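Side-chain contacts in mRNA-binding protein PUF3 (Saccharomyces cerevisiae, PDB 3K49), which binds the 3'-untranslated regions of mRNAs, mostly those encoding mitochondrial proteins, and promotes deadenylation and decay of COX17 mRNA: residues 245-248 with 249-253; 282-285 with 286-290; 303-306 with 307-310; 318-321 with 322-325; 330-333 with 334-338. One frame throughout, in Å; residues are numbered along the deposited sequence.

Contact 1: 245-248 with 249-253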
loop_
_atom_site.group_PDB
_atom_site.type_symbol
_atom_site.label_atom_id
_atom_site.label_comp_id
_atom_site.label_asym_id
_atom_site.label_seq_id
_atom_site.Cartn_x
_atom_site.Cartn_y
_atom_site.Cartn_z
ATOM N N GLN A 245 -14.013 14.627 9.608
ATOM C CA GLN A 245 -14.165 15.639 10.642
ATOM C C GLN A 245 -13.791 15.106 12.043
ATOM O O GLN A 245 -13.037 15.752 12.773
ATOM C CB GLN A 245 -15.592 16.206 10.627
ATOM C CG GLN A 245 -15.845 17.341 11.633
ATOM C CD GLN A 245 -15.017 18.588 11.345
ATOM O OE1 GLN A 245 -14.681 18.864 10.200
ATOM N NE2 GLN A 245 -14.686 19.341 12.386
ATOM N N GLU A 246 -14.303 13.930 12.412
ATOM C CA GLU A 246 -13.958 13.312 13.704
ATOM C C GLU A 246 -12.467 13.052 13.834
ATOM O O GLU A 246 -11.936 12.968 14.935
ATOM C CB GLU A 246 -14.719 11.996 13.923
ATOM C CG GLU A 246 -16.162 12.051 13.426
ATOM C CD GLU A 246 -16.801 10.683 13.250
ATOM O OE1 GLU A 246 -16.831 9.903 14.233
ATOM O OE2 GLU A 246 -17.282 10.403 12.125
ATOM N N ILE A 247 -11.790 12.891 12.704
ATOM C CA ILE A 247 -10.360 12.644 12.742
ATOM C C ILE A 247 -9.663 13.956 13.045
ATOM O O ILE A 247 -8.821 14.023 13.932
ATOM C CB ILE A 247 -9.836 12.036 11.435
ATOM C CG1 ILE A 247 -10.418 10.636 11.227
ATOM C CG2 ILE A 247 -8.328 11.972 11.470
ATOM C CD1 ILE A 247 -10.364 10.145 9.781
ATOM N N ILE A 248 -10.036 14.999 12.311
ATOM C CA ILE A 248 -9.547 16.340 12.574
ATOM C C ILE A 248 -9.845 16.765 14.028
ATOM O O ILE A 248 -8.967 17.230 14.766
ATOM C CB ILE A 248 -10.218 17.357 11.637
ATOM C CG1 ILE A 248 -9.925 17.028 10.170
ATOM C CG2 ILE A 248 -9.760 18.759 11.972
ATOM C CD1 ILE A 248 -8.446 17.037 9.810
ATOM N N GLU A 249 -11.099 16.611 14.435
ATOM C CA GLU A 249 -11.492 17.002 15.781
ATOM C C GLU A 249 -10.660 16.255 16.794
ATOM O O GLU A 249 -10.182 16.858 17.746
ATOM C CB GLU A 249 -12.985 16.782 16.015
ATOM C CG GLU A 249 -13.852 17.782 15.261
ATOM C CD GLU A 249 -15.292 17.307 15.092
ATOM O OE1 GLU A 249 -15.552 16.092 15.252
ATOM O OE2 GLU A 249 -16.165 18.156 14.787
ATOM N N THR A 250 -10.445 14.961 16.564
ATOM C CA THR A 250 -9.668 14.157 17.503
ATOM C C THR A 250 -8.218 14.584 17.516
ATOM O O THR A 250 -7.597 14.622 18.572
ATOM C CB THR A 250 -9.751 12.658 17.204
ATOM O OG1 THR A 250 -11.120 12.238 17.223
ATOM C CG2 THR A 250 -8.986 11.879 18.255
ATOM N N VAL A 251 -7.679 14.914 16.343
ATOM C CA VAL A 251 -6.303 15.392 16.258
ATOM C C VAL A 251 -6.188 16.774 16.907
ATOM O O VAL A 251 -5.185 17.092 17.554
ATOM C CB VAL A 251 -5.793 15.482 14.806
ATOM C CG1 VAL A 251 -4.367 16.008 14.792
ATOM C CG2 VAL A 251 -5.870 14.133 14.117
ATOM N N ALA A 252 -7.216 17.597 16.731
ATOM C CA ALA A 252 -7.247 18.894 17.381
ATOM C C ALA A 252 -7.120 18.739 18.906
ATOM O O ALA A 252 -6.276 19.374 19.543
ATOM C CB ALA A 252 -8.513 19.636 17.012
ATOM N N ASN A 253 -7.940 17.871 19.488
ATOM C CA ASN A 253 -7.937 17.671 20.937
ATOM C C ASN A 253 -6.616 17.127 21.506
ATOM O O ASN A 253 -6.409 17.128 22.724
ATOM C CB ASN A 253 -9.082 16.746 21.349
ATOM C CG ASN A 253 -10.441 17.295 20.976
ATOM O OD1 ASN A 253 -10.650 18.510 20.959
ATOM N ND2 ASN A 253 -11.386 16.397 20.681
#

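Contact 2: 282-285 with 286-290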
loop_
_atom_site.group_PDB
_atom_site.type_symbol
_atom_site.label_atom_id
_atom_site.label_comp_id
_atom_site.label_asym_id
_atom_site.label_seq_id
_atom_site.Cartn_x
_atom_site.Cartn_y
_atom_site.Cartn_z
ATOM N N LEU A 282 -8.540 24.975 12.769
ATOM C CA LEU A 282 -8.927 24.301 14.002
ATOM C C LEU A 282 -7.733 23.640 14.688
ATOM O O LEU A 282 -7.623 23.655 15.912
ATOM C CB LEU A 282 -9.999 23.258 13.708
ATOM C CG LEU A 282 -10.560 22.595 14.956
ATOM C CD1 LEU A 282 -10.780 23.657 16.002
ATOM C CD2 LEU A 282 -11.849 21.853 14.633
ATOM N N ILE A 283 -6.842 23.053 13.900
ATOM C CA ILE A 283 -5.688 22.365 14.453
ATOM C C ILE A 283 -4.579 23.339 14.829
ATOM O O ILE A 283 -3.927 23.186 15.862
ATOM C CB ILE A 283 -5.134 21.329 13.454
ATOM C CG1 ILE A 283 -6.165 20.230 13.198
ATOM C CG2 ILE A 283 -3.810 20.751 13.945
ATOM C CD1 ILE A 283 -5.802 19.334 12.037
ATOM N N ILE A 284 -4.355 24.332 13.979
ATOM C CA ILE A 284 -3.250 25.263 14.172
ATOM C C ILE A 284 -3.532 26.219 15.328
ATOM O O ILE A 284 -2.616 26.686 16.002
ATOM C CB ILE A 284 -2.961 26.043 12.884
ATOM C CG1 ILE A 284 -2.679 25.061 11.745
ATOM C CG2 ILE A 284 -1.794 27.003 13.088
ATOM C CD1 ILE A 284 -2.417 25.706 10.413
ATOM N N SER A 285 -4.812 26.487 15.565
ATOM C CA SER A 285 -5.224 27.358 16.661
ATOM C C SER A 285 -4.906 26.749 18.025
ATOM O O SER A 285 -5.132 27.373 19.064
ATOM C CB SER A 285 -6.719 27.675 16.561
ATOM O OG SER A 285 -7.507 26.532 16.833
ATOM N N LYS A 286 -4.380 25.529 18.019
ATOM C CA LYS A 286 -4.004 24.851 19.251
ATOM C C LYS A 286 -2.542 25.123 19.583
ATOM O O LYS A 286 -2.119 24.991 20.732
ATOM C CB LYS A 286 -4.237 23.341 19.122
ATOM C CG LYS A 286 -5.675 22.960 18.812
ATOM C CD LYS A 286 -6.581 23.224 20.002
ATOM C CE LYS A 286 -8.010 22.791 19.715
ATOM N NZ LYS A 286 -8.822 22.736 20.964
ATOM N N ILE A 287 -1.777 25.516 18.571
ATOM C CA ILE A 287 -0.335 25.658 18.716
ATOM C C ILE A 287 0.118 27.100 18.556
ATOM O O ILE A 287 1.175 27.484 19.052
ATOM C CB ILE A 287 0.404 24.795 17.681
ATOM C CG1 ILE A 287 -0.097 23.355 17.738
ATOM C CG2 ILE A 287 1.906 24.834 17.918
ATOM C CD1 ILE A 287 0.627 22.445 16.781
ATOM N N LEU A 288 -0.685 27.892 17.858
ATOM C CA LEU A 288 -0.348 29.287 17.588
ATOM C C LEU A 288 -0.217 30.133 18.847
ATOM O O LEU A 288 -1.139 30.177 19.667
ATOM C CB LEU A 288 -1.384 29.912 16.660
ATOM C CG LEU A 288 -1.001 29.898 15.185
ATOM C CD1 LEU A 288 -1.929 30.809 14.416
ATOM C CD2 LEU A 288 0.446 30.339 15.026
ATOM N N PRO A 289 0.940 30.801 19.007
ATOM C CA PRO A 289 1.147 31.809 20.055
ATOM C C PRO A 289 0.139 32.949 19.899
ATOM O O PRO A 289 -0.090 33.429 18.788
ATOM C CB PRO A 289 2.573 32.308 19.777
ATOM C CG PRO A 289 2.863 31.869 18.347
ATOM C CD PRO A 289 2.180 30.554 18.252
ATOM N N ARG A 290 -0.457 33.377 21.005
ATOM C CA ARG A 290 -1.594 34.293 20.948
ATOM C C ARG A 290 -1.340 35.584 20.159
ATOM O O ARG A 290 -2.251 36.111 19.515
ATOM C CB ARG A 290 -2.116 34.587 22.360
ATOM C CG ARG A 290 -2.588 33.329 23.087
ATOM C CD ARG A 290 -3.066 33.604 24.502
ATOM N NE ARG A 290 -3.367 32.359 25.204
ATOM C CZ ARG A 290 -3.745 32.279 26.476
ATOM N NH1 ARG A 290 -3.875 33.379 27.206
ATOM N NH2 ARG A 290 -3.995 31.095 27.021
#

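Contact 3: 303-306 with 307-310. With nucleotides of chain B.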
loop_
_atom_site.group_PDB
_atom_site.type_symbol
_atom_site.label_atom_id
_atom_site.label_comp_id
_atom_site.label_asym_id
_atom_site.label_seq_id
_atom_site.Cartn_x
_atom_site.Cartn_y
_atom_site.Cartn_z
ATOM N N PRO A 303 3.135 24.701 23.662
ATOM C CA PRO A 303 3.029 23.703 22.592
ATOM C C PRO A 303 4.177 23.773 21.589
ATOM O O PRO A 303 4.899 22.783 21.427
ATOM C CB PRO A 303 1.704 24.064 21.926
ATOM C CG PRO A 303 0.878 24.579 23.062
ATOM C CD PRO A 303 1.828 25.301 23.981
ATOM N N MET A 304 4.344 24.925 20.944
ATOM C CA MET A 304 5.390 25.130 19.943
ATOM C C MET A 304 6.741 24.597 20.388
ATOM O O MET A 304 7.372 23.812 19.677
ATOM C CB MET A 304 5.531 26.614 19.628
ATOM C CG MET A 304 4.368 27.192 18.857
ATOM S SD MET A 304 4.532 26.852 17.096
ATOM C CE MET A 304 6.136 27.587 16.787
ATOM N N ILE A 305 7.183 25.027 21.566
ATOM C CA ILE A 305 8.523 24.704 22.042
ATOM C C ILE A 305 8.667 23.236 22.411
ATOM O O ILE A 305 9.707 22.626 22.156
ATOM C CB ILE A 305 8.899 25.540 23.277
ATOM C CG1 ILE A 305 8.792 27.032 22.965
ATOM C CG2 ILE A 305 10.300 25.184 23.754
ATOM C CD1 ILE A 305 9.694 27.486 21.841
ATOM N N LEU A 306 7.627 22.668 23.018
ATOM C CA LEU A 306 7.613 21.240 23.311
ATOM C C LEU A 306 7.726 20.464 22.005
ATOM O O LEU A 306 8.300 19.380 21.960
ATOM C CB LEU A 306 6.319 20.840 24.011
ATOM C CG LEU A 306 6.109 21.248 25.464
ATOM C CD1 LEU A 306 4.690 20.895 25.883
ATOM C CD2 LEU A 306 7.125 20.573 26.373
ATOM N N MET A 307 7.166 21.034 20.945
ATOM C CA MET A 307 7.155 20.394 19.640
ATOM C C MET A 307 8.491 20.533 18.907
ATOM O O MET A 307 9.035 19.540 18.423
ATOM C CB MET A 307 5.984 20.920 18.800
ATOM C CG MET A 307 4.646 20.327 19.229
ATOM S SD MET A 307 3.230 21.001 18.355
ATOM C CE MET A 307 3.637 20.587 16.657
ATOM N N ILE A 308 9.023 21.751 18.845
ATOM C CA ILE A 308 10.319 21.993 18.211
ATOM C C ILE A 308 11.420 21.083 18.749
ATOM O O ILE A 308 12.326 20.687 18.014
ATOM C CB ILE A 308 10.778 23.448 18.390
ATOM C CG1 ILE A 308 9.740 24.408 17.814
ATOM C CG2 ILE A 308 12.124 23.667 17.718
ATOM C CD1 ILE A 308 10.075 25.870 18.050
ATOM N N LYS A 309 11.335 20.747 20.032
ATOM C CA LYS A 309 12.385 19.976 20.693
ATOM C C LYS A 309 12.196 18.463 20.577
ATOM O O LYS A 309 13.068 17.690 20.982
ATOM C CB LYS A 309 12.463 20.346 22.175
ATOM C CG LYS A 309 12.926 21.766 22.440
ATOM C CD LYS A 309 12.985 22.061 23.926
ATOM C CE LYS A 309 13.453 23.481 24.190
ATOM N NZ LYS A 309 13.521 23.785 25.644
ATOM N N ASP A 310 11.057 18.036 20.041
ATOM C CA ASP A 310 10.742 16.612 19.974
ATOM C C ASP A 310 11.130 15.990 18.633
ATOM O O ASP A 310 11.004 16.620 17.578
ATOM C CB ASP A 310 9.260 16.364 20.257
ATOM C CG ASP A 310 8.869 14.915 20.058
ATOM O OD1 ASP A 310 9.490 14.035 20.691
ATOM O OD2 ASP A 310 7.941 14.653 19.260
ATOM O "O5'" C B 1 19.397 10.462 18.156
ATOM C "C5'" C B 1 20.165 11.606 17.762
ATOM C "C4'" C B 1 19.983 11.815 16.280
ATOM O "O4'" C B 1 18.672 12.371 16.008
ATOM C "C3'" C B 1 20.902 12.851 15.654
ATOM O "O3'" C B 1 21.101 12.624 14.250
ATOM C "C2'" C B 1 20.190 14.178 15.904
ATOM O "O2'" C B 1 20.628 15.212 15.037
ATOM C "C1'" C B 1 18.742 13.753 15.649
ATOM N N1 C B 1 17.727 14.488 16.440
ATOM C C2 C B 1 17.154 15.656 15.999
ATOM O O2 C B 1 17.469 16.130 14.896
ATOM N N3 C B 1 16.241 16.229 16.835
ATOM C C4 C B 1 15.910 15.675 18.009
ATOM N N4 C B 1 14.995 16.307 18.744
ATOM C C5 C B 1 16.498 14.469 18.451
ATOM C C6 C B 1 17.381 13.945 17.625
#

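Contact 4: 318-321 with 322-325. With nucleotides of chain B.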
loop_
_atom_site.group_PDB
_atom_site.type_symbol
_atom_site.label_atom_id
_atom_site.label_comp_id
_atom_site.label_asym_id
_atom_site.label_seq_id
_atom_site.Cartn_x
_atom_site.Cartn_y
_atom_site.Cartn_z
ATOM N N GLN A 318 7.760 21.917 10.863
ATOM C CA GLN A 318 8.194 22.171 9.493
ATOM C C GLN A 318 6.989 22.190 8.554
ATOM O O GLN A 318 6.808 23.125 7.769
ATOM C CB GLN A 318 9.189 21.103 9.033
ATOM C CG GLN A 318 10.340 20.859 9.992
ATOM C CD GLN A 318 11.369 19.900 9.434
ATOM O OE1 GLN A 318 11.599 19.860 8.226
ATOM N NE2 GLN A 318 11.997 19.121 10.309
ATOM N N LYS A 319 6.168 21.150 8.653
ATOM C CA LYS A 319 4.964 21.033 7.845
ATOM C C LYS A 319 4.073 22.266 7.995
ATOM O O LYS A 319 3.568 22.803 7.006
ATOM C CB LYS A 319 4.189 19.778 8.240
ATOM C CG LYS A 319 3.220 19.266 7.182
ATOM C CD LYS A 319 3.967 18.593 6.034
ATOM C CE LYS A 319 3.025 17.823 5.113
ATOM N NZ LYS A 319 3.112 16.343 5.301
ATOM N N LEU A 320 3.882 22.714 9.233
ATOM C CA LEU A 320 3.040 23.882 9.486
ATOM C C LEU A 320 3.572 25.123 8.787
ATOM O O LEU A 320 2.813 25.910 8.224
ATOM C CB LEU A 320 2.912 24.148 10.982
ATOM C CG LEU A 320 1.774 23.419 11.696
ATOM C CD1 LEU A 320 1.727 23.818 13.167
ATOM C CD2 LEU A 320 0.440 23.696 11.012
ATOM N N VAL A 321 4.885 25.297 8.841
ATOM C CA VAL A 321 5.539 26.394 8.146
ATOM C C VAL A 321 5.041 26.495 6.701
ATOM O O VAL A 321 4.671 27.574 6.238
ATOM C CB VAL A 321 7.071 26.214 8.161
ATOM C CG1 VAL A 321 7.748 27.222 7.231
ATOM C CG2 VAL A 321 7.600 26.326 9.577
ATOM N N ASN A 322 5.015 25.356 6.007
ATOM C CA ASN A 322 4.604 25.290 4.605
ATOM C C ASN A 322 3.123 25.549 4.345
ATOM O O ASN A 322 2.770 26.316 3.452
ATOM C CB ASN A 322 4.978 23.931 4.028
ATOM C CG ASN A 322 6.470 23.685 4.053
ATOM O OD1 ASN A 322 7.262 24.631 4.032
ATOM N ND2 ASN A 322 6.866 22.412 4.096
ATOM N N VAL A 323 2.263 24.900 5.119
ATOM C CA VAL A 323 0.826 24.959 4.884
ATOM C C VAL A 323 0.171 26.155 5.574
ATOM O O VAL A 323 -1.052 26.306 5.552
ATOM C CB VAL A 323 0.142 23.666 5.370
ATOM C CG1 VAL A 323 0.601 22.478 4.541
ATOM C CG2 VAL A 323 0.445 23.429 6.848
ATOM N N SER A 324 0.988 27.006 6.183
ATOM C CA SER A 324 0.472 28.125 6.960
ATOM C C SER A 324 0.075 29.357 6.141
ATOM O O SER A 324 0.813 29.815 5.266
ATOM C CB SER A 324 1.477 28.519 8.036
ATOM O OG SER A 324 1.337 27.704 9.181
ATOM N N GLU A 325 -1.102 29.889 6.453
ATOM C CA GLU A 325 -1.599 31.131 5.870
ATOM C C GLU A 325 -0.924 32.347 6.513
ATOM O O GLU A 325 -0.424 32.270 7.635
ATOM C CB GLU A 325 -3.116 31.207 6.052
ATOM C CG GLU A 325 -3.696 32.605 6.018
ATOM C CD GLU A 325 -4.952 32.710 6.851
ATOM O OE1 GLU A 325 -5.279 31.720 7.544
ATOM O OE2 GLU A 325 -5.606 33.778 6.818
ATOM P P U B 3 19.435 13.253 8.561
ATOM O OP1 U B 3 19.988 12.020 7.953
ATOM O OP2 U B 3 18.687 14.215 7.715
ATOM O "O5'" U B 3 18.516 12.832 9.803
ATOM C "C5'" U B 3 19.045 12.089 10.900
ATOM C "C4'" U B 3 17.996 11.929 11.987
ATOM O "O4'" U B 3 17.711 13.216 12.599
ATOM C "C3'" U B 3 16.640 11.416 11.521
ATOM O "O3'" U B 3 16.646 9.992 11.476
ATOM C "C2'" U B 3 15.706 11.947 12.607
ATOM O "O2'" U B 3 15.702 11.137 13.769
ATOM C "C1'" U B 3 16.324 13.310 12.897
ATOM N N1 U B 3 15.758 14.428 12.109
ATOM C C2 U B 3 14.694 15.128 12.639
ATOM O O2 U B 3 14.187 14.859 13.711
ATOM N N3 U B 3 14.236 16.160 11.865
ATOM C C4 U B 3 14.721 16.560 10.637
ATOM O O4 U B 3 14.231 17.539 10.076
ATOM C C5 U B 3 15.818 15.777 10.149
ATOM C C6 U B 3 16.287 14.764 10.882
#

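Contact 5: 330-333 with 334-338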
loop_
_atom_site.group_PDB
_atom_site.type_symbol
_atom_site.label_atom_id
_atom_site.label_comp_id
_atom_site.label_asym_id
_atom_site.label_seq_id
_atom_site.Cartn_x
_atom_site.Cartn_y
_atom_site.Cartn_z
ATOM N N LYS A 330 2.837 33.845 9.998
ATOM C CA LYS A 330 3.580 34.967 10.555
ATOM C C LYS A 330 4.108 34.630 11.948
ATOM O O LYS A 330 5.311 34.728 12.214
ATOM C CB LYS A 330 2.676 36.204 10.615
ATOM C CG LYS A 330 3.411 37.524 10.814
ATOM C CD LYS A 330 2.497 38.716 10.522
ATOM C CE LYS A 330 3.274 40.027 10.452
ATOM N NZ LYS A 330 2.450 41.154 9.920
ATOM N N LEU A 331 3.199 34.217 12.827
ATOM C CA LEU A 331 3.534 33.955 14.225
ATOM C C LEU A 331 4.426 32.726 14.394
ATOM O O LEU A 331 5.262 32.672 15.296
ATOM C CB LEU A 331 2.257 33.790 15.052
ATOM C CG LEU A 331 1.098 34.712 14.663
ATOM C CD1 LEU A 331 -0.102 34.490 15.579
ATOM C CD2 LEU A 331 1.523 36.176 14.671
ATOM N N ILE A 332 4.246 31.743 13.519
ATOM C CA ILE A 332 4.990 30.496 13.615
ATOM C C ILE A 332 6.471 30.711 13.319
ATOM O O ILE A 332 7.345 30.177 14.010
ATOM C CB ILE A 332 4.402 29.421 12.671
ATOM C CG1 ILE A 332 3.010 29.005 13.160
ATOM C CG2 ILE A 332 5.333 28.213 12.575
ATOM C CD1 ILE A 332 2.293 28.038 12.259
ATOM N N VAL A 333 6.747 31.502 12.290
ATOM C CA VAL A 333 8.118 31.734 11.858
ATOM C C VAL A 333 8.921 32.424 12.946
ATOM O O VAL A 333 9.995 31.965 13.341
ATOM C CB VAL A 333 8.170 32.602 10.588
ATOM C CG1 VAL A 333 9.611 32.931 10.229
ATOM C CG2 VAL A 333 7.471 31.901 9.434
ATOM N N ILE A 334 8.386 33.537 13.427
ATOM C CA ILE A 334 9.064 34.339 14.431
ATOM C C ILE A 334 9.371 33.533 15.686
ATOM O O ILE A 334 10.441 33.678 16.277
ATOM C CB ILE A 334 8.222 35.560 14.837
ATOM C CG1 ILE A 334 8.056 36.514 13.654
ATOM C CG2 ILE A 334 8.859 36.273 16.021
ATOM C CD1 ILE A 334 7.050 37.617 13.895
ATOM N N ALA A 335 8.430 32.681 16.090
ATOM C CA ALA A 335 8.634 31.811 17.247
ATOM C C ALA A 335 9.834 30.896 17.037
ATOM O O ALA A 335 10.660 30.716 17.936
ATOM C CB ALA A 335 7.389 30.997 17.524
ATOM N N ILE A 336 9.926 30.327 15.837
ATOM C CA ILE A 336 11.011 29.417 15.498
ATOM C C ILE A 336 12.335 30.157 15.510
ATOM O O ILE A 336 13.315 29.692 16.094
ATOM C CB ILE A 336 10.798 28.765 14.116
ATOM C CG1 ILE A 336 9.434 28.078 14.061
ATOM C CG2 ILE A 336 11.898 27.767 13.825
ATOM C CD1 ILE A 336 9.096 27.493 12.724
ATOM N N ARG A 337 12.359 31.314 14.859
ATOM C CA ARG A 337 13.553 32.150 14.831
ATOM C C ARG A 337 14.027 32.444 16.249
ATOM O O ARG A 337 15.219 32.362 16.554
ATOM C CB ARG A 337 13.274 33.453 14.083
ATOM C CG ARG A 337 13.296 33.328 12.567
ATOM C CD ARG A 337 12.640 34.545 11.917
ATOM N NE ARG A 337 12.858 34.601 10.471
ATOM C CZ ARG A 337 12.145 35.354 9.637
ATOM N NH1 ARG A 337 11.162 36.112 10.104
ATOM N NH2 ARG A 337 12.412 35.347 8.335
ATOM N N ALA A 338 13.079 32.770 17.118
ATOM C CA ALA A 338 13.384 33.044 18.515
ATOM C C ALA A 338 14.052 31.859 19.208
ATOM O O ALA A 338 15.013 32.035 19.956
ATOM C CB ALA A 338 12.124 33.448 19.259
#

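Contact 1: 245-248 with 249-253
The carboxamide arm of Gln-245 and the carboxylate arm of Glu-249 cross at nearly a right angle one turn along the helix, their planes 83° to each other. NE2 of Gln-245 donates in the plane of its own amide to OE2 of Glu-249 (3.1 Å), which it reaches from above the carboxylate plane, 52° out of it. At the other corner of the amide, OE1 bonds to the side chain of Gln-279 on helix 277-284. This is an i to i+4 polar pair on the outer side of helix 238-252 in the α-helical Pumilio RNA-binding domain. Gln-245 makes it because CG stands anti to the backbone N (chi1 -177°) and the chain then bends at chi2 to bring NE2 over the next turn.

The inner side of the helix is apolar. Ile-247 and Val-251 touch through CG2 and CG2 at 4.2 Å; Ile-247 packs on Ile-226, Val-229 and Leu-230 of helix 222-230, and Val-251 on Val-267, Val-268 and Ser-271 of helix 264-274. The backbone keeps its i to i+4 bonds, as from Glu-249 N to Gln-245 O. Thr-250 OG1 adds a second donor to Glu-246 O, at 2.5 Å, beside Thr-250 N at 3.0 Å.

Contact 2: 282-285 with 286-290
Lys-286 folds its aliphatic chain back over the last turn of helix 277-284. With CG anti to its own carbonyl carbon (chi1 -59°) and a further bend at chi2, CB comes to 3.3 Å from the carbonyl oxygen of Ile-283 and CG to 3.6 Å from that of Leu-282, while the ammonium end leads away from the segment. The side chain passes these carbonyl oxygens and also touches Val-255 of helix 255-259, and the main chain of the same residue is tied by a bond from Lys-286 N to Ile-283 O.

Ile-284 serves the turn with both its backbone and its side chain. Its carbonyl oxygen takes two donors: Ile-287 N, at 2.9 Å, comes from above the carbonyl plane, whereas Leu-288 N, also at 2.9 Å, lies almost in line with the C=O. Two amides that follow the helix therefore share one acceptor. With the second bond made, CG of Leu-288 rests 3.7 Å from CG2 of Ile-284, the branches crossing at a slant. Leu-288 also packs on Leu-331 and Ile-332 of helix 326-345.

Ser-285 lies on the exposed side. Its hydroxyl sits between its backbone N and carbonyl carbon (chi1 69°) and turns back to donate to Leu-282 O at 3.0 Å, from above that carbonyl's plane, so a carbonyl near the helix end gains a partner.

Such a helix C-terminus, where a serine and the following amides take up the last carbonyls, here ends Pumilio repeat 7 and starts the connection to helix 292-296 in the α-helical repeat fold.

Contact 3: 303-306 with 307-310
CG2 of Ile-305 meets CE of Lys-309 at 3.6 Å, an apolar contact in which the extended lysine passes at a slant across the isoleucine of the preceding turn. CD1 of Ile-305 also meets CD1 of Ile-308 at 4.1 Å. Ile-308 places CG1 anti to its carbonyl carbon (chi1 -58°), which carries CG1 back to 3.1 Å from the oxygen of Met-304. An alanine in place of Ile-308 would probably strip the methyl of Ile-305 of this neighbour and leave Tyr-339 of helix 326-345 with less to pack on.

Backbone bonds hold the short helix. Met-307 N donates to Pro-303 O at 2.9 Å, with a weak second bond to Met-304 O, and Ile-308 N to Met-304 O is straighter, with an N-H...O angle of 167°.

Polar groups gather at the far end. Asp-310 caps the start of helix 313-323, OD2 bonding to Ala-313 N. The carbonyl oxygen of Lys-309 lies 3.3 Å from N4 of cytosine C1 of the RNA chain.

An apolar helix face turned to the protein thus gives way to backbone atoms beside the RNA, with the Asp-310 carboxylate turned to the next helix, and the Lys-309 carbonyl may help to sense the amino group of the 5' cytosine.

Contact 4: 318-321 with 322-325
Leu-320 and Ser-324 make the closest part of this contact, at the end of helix 313-323. Ser-324 is the first residue to leave helical geometry, and with chi1 at -84° its hydroxyl swings back to donate to Leu-320 O, OG lying 2.5 Å from that oxygen and above the carbonyl plane (48° out of it). Replacing Ser-324 by alanine would probably leave the carbonyl of Leu-320 without its hydroxyl partner and this exit from the helix less firmly held. Beside it, CD2 of Leu-320 meets CG2 of Val-323 at 4.2 Å, a looser apolar touch. Leu-320 is buried among Ile-272, Ile-284 and Ile-332, so three other helices close over this side.

The outer side is sparer. Val-323 N bonds to Lys-319 O at 3.1 Å, but the bond from Asn-322 N to Gln-318 O is long and weak, and the exposed amide of Asn-322 merely passes CG1 of Val-321, its OD1 4.1 Å off. Lys-319 sends its ammonium away to a salt bridge with Glu-269 on helix 264-274.

At the RNA end Gln-318 stretches beyond CG, and its NE2 donates to O4 of uridine U3 of the RNA chain at 2.7 Å. Asn-314 OD1 accepts from the same NE2, which probably helps to position the amide. A side-chain amide on the RNA-facing helix, bonded to a uracil O4, is how Pumilio repeats read that base; here it belongs to repeat 8.

Contact 5: 330-333 with 334-338
Ile-332 and Ile-336 lie side by side on helix 326-345 and point the same way, an apolar contact with CG2 of Ile-332 at 3.8 Å from CD1 of Ile-336. CG1 of Ile-336, anti to its own carbonyl carbon (chi1 -55°), reaches back to 3.0 Å from the oxygen of Ile-332, and this places the terminal methyl beside the preceding turn. Both isoleucines face helix 313-323, where Leu-320 packs against Ile-332, and Ile-317 and Val-321 against Ile-336.

A second kind of contact puts an apolar group against a charged one: Val-333 sets its CG1 over one face of the Arg-337 guanidinium, 3.4 Å above the plane and offset toward the rim. The nearest atom there is NH1, at 3.5 Å from that methyl, while CD of Arg-337 lies 3.8 Å from it. The arginine runs extended from CG to NE alongside the valine, so methylene and guanidinium share one hydrophobic neighbour on an exposed side of the helix.

Backbone bonds tie the same turns together. Arg-337 N donates to Val-333 O at 2.9 Å and nearly straight (172°), and the bonds of Ala-335 N to Leu-331 O and Ile-336 N to Ile-332 O are longer.

Helix-on-helix packing of this kind builds the α-helical Pumilio fold; here the helix runs on from repeat 8 (297-334) and is packed by the C-terminal helix 355-364.

All five contacts are helical turns or helix ends in the C-terminal part of the Pumilio domain, and none is wholly interior. Contacts 2, 3, 4 and 5 form a connected cluster: Ile-284 of contact 2 touches Leu-320 of contact 4, Met-304 of contact 3 touches Ala-335 of contact 5, and contacts 4 and 5 pack helix 313-323 on helix 326-345. Contact 1, on helix 238-252, joins this cluster through contact 2. Contact 4 is the most superficial and, like contact 3, lies at the RNA, where polar atoms face the bases. Contact 1 adds an amide-carboxylate pair to its apolar face, contact 5 a methyl over a guanidinium, whereas contact 2 turns mainly on backbone bonds at a helix end.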